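Local coordinates for sensor protein (Bacteroides thetaiotaomicron, PDB 2X7X) that binds fructose with this periplasmic domain of a hybrid two-component sensor, which probably relays the signal by histidine kinase activity, at residues Pro75-Val80 with Lys96-Lys101. Residues are numbered along the deposited sequence; the frame is centred on the assembly and turned at random.
Sequences PMTPIV and KILSDK
Thr77 OG1 is gripped twice: it accepts a hydrogen bond from Leu98 N, 3.0 Å away with an N-H...O angle of 154°, and it donates a hydrogen bond to Ala73 O, one turn back in its own helix. OG1 lies beside the backbone N (chi1 -65°), with CG2 anti to that N, a rotation that brings the hydroxyl to the loop backbone and turns the methyl to Ser99, with CG2 3.8 Å from Ser99 OG. That serine hydroxyl is itself hydrogen-bonded to Glu81 OE1, a second polar tie between loop and helix. Ile97 CB packs 3.5 Å from Thr77 OG1, where the two side chains cross at a slant. Farther along the helix, Ile97 CD1 meets Val80 CG1 at 3.8 Å, an apolar contact between two buried residues. A valine in place of Thr77 would probably leave Leu98 N without its acceptor and Ala73 O without this donor, holding the 96-101 segment less firmly to the helix. The contact thus joins helix 73-85 to the loop between the parallel strands 90-93 and 104-108 of a periplasmic binding protein lobe; Val80 and Ile97 continue inward onto Val90 and Leu92, respectively, of strand 90-93, while Met76 and Ile79 face helix 48-60.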
ATOM      1  N   PRO A  75      19.972  23.187  21.695  1.00 34.68           N
ATOM      2  CA  PRO A  75      20.597  24.306  20.997  1.00 34.58           C
ATOM      3  C   PRO A  75      19.635  25.087  20.124  1.00 34.75           C
ATOM      4  O   PRO A  75      19.830  26.282  19.934  1.00 35.29           O
ATOM      5  CB  PRO A  75      21.656  23.631  20.128  1.00 34.55           C
ATOM      6  CG  PRO A  75      21.932  22.331  20.814  1.00 35.20           C
ATOM      7  CD  PRO A  75      20.591  21.904  21.311  1.00 34.71           C
ATOM      8  N   MET A  76      18.598  24.443  19.612  1.00 34.65           N
ATOM      9  CA  MET A  76      17.693  25.141  18.713  1.00 35.04           C
ATOM     10  C   MET A  76      16.552  25.875  19.420  1.00 34.90           C
ATOM     11  O   MET A  76      15.871  26.707  18.808  1.00 34.82           O
ATOM     12  CB  MET A  76      17.138  24.180  17.661  1.00 35.27           C
ATOM     13  CG  MET A  76      17.171  24.756  16.244  1.00 37.13           C
ATOM     14  SD  MET A  76      18.848  25.242  15.718  1.00 39.13           S
ATOM     15  CE  MET A  76      19.765  23.768  16.109  1.00 37.63           C
ATOM     16  N   THR A  77      16.345  25.575  20.699  1.00 34.87           N
ATOM     17  CA  THR A  77      15.253  26.192  21.457  1.00 35.07           C
ATOM     18  C   THR A  77      15.319  27.730  21.433  1.00 35.17           C
ATOM     19  O   THR A  77      14.368  28.366  20.994  1.00 34.90           O
ATOM     20  CB  THR A  77      15.141  25.626  22.905  1.00 35.16           C
ATOM     21  OG1 THR A  77      14.790  24.239  22.843  1.00 34.22           O
ATOM     22  CG2 THR A  77      14.071  26.370  23.712  1.00 35.40           C
ATOM     23  N   PRO A  78      16.447  28.330  21.868  1.00 35.59           N
ATOM     24  CA  PRO A  78      16.496  29.803  21.806  1.00 35.89           C
ATOM     25  C   PRO A  78      16.150  30.349  20.413  1.00 36.19           C
ATOM     26  O   PRO A  78      15.371  31.310  20.290  1.00 36.22           O
ATOM     27  CB  PRO A  78      17.948  30.136  22.188  1.00 35.70           C
ATOM     28  CG  PRO A  78      18.700  28.822  22.163  1.00 35.91           C
ATOM     29  CD  PRO A  78      17.693  27.756  22.414  1.00 35.60           C
ATOM     30  N   ILE A  79      16.688  29.706  19.379  1.00 36.34           N
ATOM     31  CA  ILE A  79      16.485  30.148  18.006  1.00 36.66           C
ATOM     32  C   ILE A  79      15.025  30.080  17.536  1.00 37.38           C
ATOM     33  O   ILE A  79      14.568  30.948  16.799  1.00 37.59           O
ATOM     34  CB  ILE A  79      17.456  29.440  17.043  1.00 36.43           C
ATOM     35  CG1 ILE A  79      18.790  30.178  17.022  1.00 36.35           C
ATOM     36  CG2 ILE A  79      16.908  29.415  15.617  1.00 35.98           C
ATOM     37  CD1 ILE A  79      19.704  29.900  18.192  1.00 37.86           C
ATOM     38  N   VAL A  80      14.282  29.066  17.958  1.00 38.15           N
ATOM     39  CA  VAL A  80      12.865  29.015  17.597  1.00 38.90           C
ATOM     40  C   VAL A  80      12.056  30.042  18.408  1.00 39.82           C
ATOM     41  O   VAL A  80      11.107  30.648  17.888  1.00 39.92           O
ATOM     42  CB  VAL A  80      12.278  27.570  17.690  1.00 38.69           C
ATOM     43  CG1 VAL A  80      10.766  27.569  17.582  1.00 38.64           C
ATOM     44  CG2 VAL A  80      12.850  26.706  16.598  1.00 38.31           C
ATOM     45  N   LYS A  96      11.391  18.001  18.012  1.00 29.62           N
ATOM     46  CA  LYS A  96      10.805  18.995  18.924  1.00 30.19           C
ATOM     47  C   LYS A  96      11.877  19.909  19.537  1.00 30.63           C
ATOM     48  O   LYS A  96      13.081  19.663  19.405  1.00 30.53           O
ATOM     49  CB  LYS A  96      10.091  18.304  20.098  1.00 30.05           C
ATOM     50  CG  LYS A  96       8.844  17.481  19.816  1.00 29.45           C
ATOM     51  CD  LYS A  96       8.635  16.571  21.031  1.00 28.35           C
ATOM     52  CE  LYS A  96       7.410  15.702  20.942  1.00 29.87           C
ATOM     53  NZ  LYS A  96       7.430  14.639  22.006  1.00 28.13           N
ATOM     54  N   ILE A  97      11.417  20.945  20.238  1.00 31.40           N
ATOM     55  CA  ILE A  97      12.276  21.778  21.077  1.00 31.66           C
ATOM     56  C   ILE A  97      11.874  21.590  22.537  1.00 32.51           C
ATOM     57  O   ILE A  97      11.066  20.708  22.854  1.00 32.84           O
ATOM     58  CB  ILE A  97      12.235  23.271  20.672  1.00 31.33           C
ATOM     59  CG1 ILE A  97      10.807  23.816  20.714  1.00 31.20           C
ATOM     60  CG2 ILE A  97      12.859  23.470  19.297  1.00 30.84           C
ATOM     61  CD1 ILE A  97      10.714  25.326  20.615  1.00 31.02           C
ATOM     62  N   LEU A  98      12.426  22.414  23.423  1.00 33.30           N
ATOM     63  CA  LEU A  98      12.232  22.226  24.857  1.00 33.88           C
ATOM     64  C   LEU A  98      11.346  23.273  25.528  1.00 34.55           C
ATOM     65  O   LEU A  98      11.401  23.452  26.740  1.00 35.10           O
ATOM     66  CB  LEU A  98      13.589  22.116  25.561  1.00 33.67           C
ATOM     67  CG  LEU A  98      14.478  20.966  25.072  1.00 33.59           C
ATOM     68  CD1 LEU A  98      15.784  20.936  25.834  1.00 31.98           C
ATOM     69  CD2 LEU A  98      13.747  19.606  25.145  1.00 32.30           C
ATOM     70  N   SER A  99      10.520  23.954  24.744  1.00 35.41           N
ATOM     71  CA  SER A  99       9.549  24.889  25.290  1.00 36.44           C
ATOM     72  C   SER A  99       8.316  24.896  24.415  1.00 37.37           C
ATOM     73  O   SER A  99       8.254  24.177  23.419  1.00 37.76           O
ATOM     74  CB  SER A  99      10.130  26.292  25.384  1.00 36.47           C
ATOM     75  OG  SER A  99      10.360  26.809  24.092  1.00 36.58           O
ATOM     76  N   ASP A 100       7.343  25.723  24.783  1.00 38.43           N
ATOM     77  CA  ASP A 100       6.018  25.709  24.162  1.00 39.23           C
ATOM     78  C   ASP A 100       5.832  26.946  23.301  1.00 39.63           C
ATOM     79  O   ASP A 100       4.712  27.330  22.963  1.00 39.78           O
ATOM     80  CB  ASP A 100       4.939  25.649  25.248  1.00 39.36           C
ATOM     81  CG  ASP A 100       4.952  26.873  26.170  1.00 39.98           C
ATOM     82  OD1 ASP A 100       5.995  27.557  26.310  1.00 41.08           O
ATOM     83  OD2 ASP A 100       3.900  27.143  26.770  1.00 41.62           O
ATOM     84  N   LYS A 101       6.942  27.584  22.965  1.00 39.95           N
ATOM     85  CA  LYS A 101       6.886  28.808  22.201  1.00 40.26           C
ATOM     86  C   LYS A 101       6.976  28.481  20.718  1.00 39.61           C
ATOM     87  O   LYS A 101       8.023  28.636  20.086  1.00 39.27           O
ATOM     88  CB  LYS A 101       7.957  29.795  22.688  1.00 40.86           C
ATOM     89  CG  LYS A 101       7.631  30.375  24.089  1.00 43.59           C
ATOM     90  CD  LYS A 101       8.732  31.319  24.626  1.00 48.45           C
ATOM     91  CE  LYS A 101       8.271  32.096  25.860  1.00 49.68           C
ATOM     92  NZ  LYS A 101       7.768  31.167  26.921  1.00 51.67           N
TER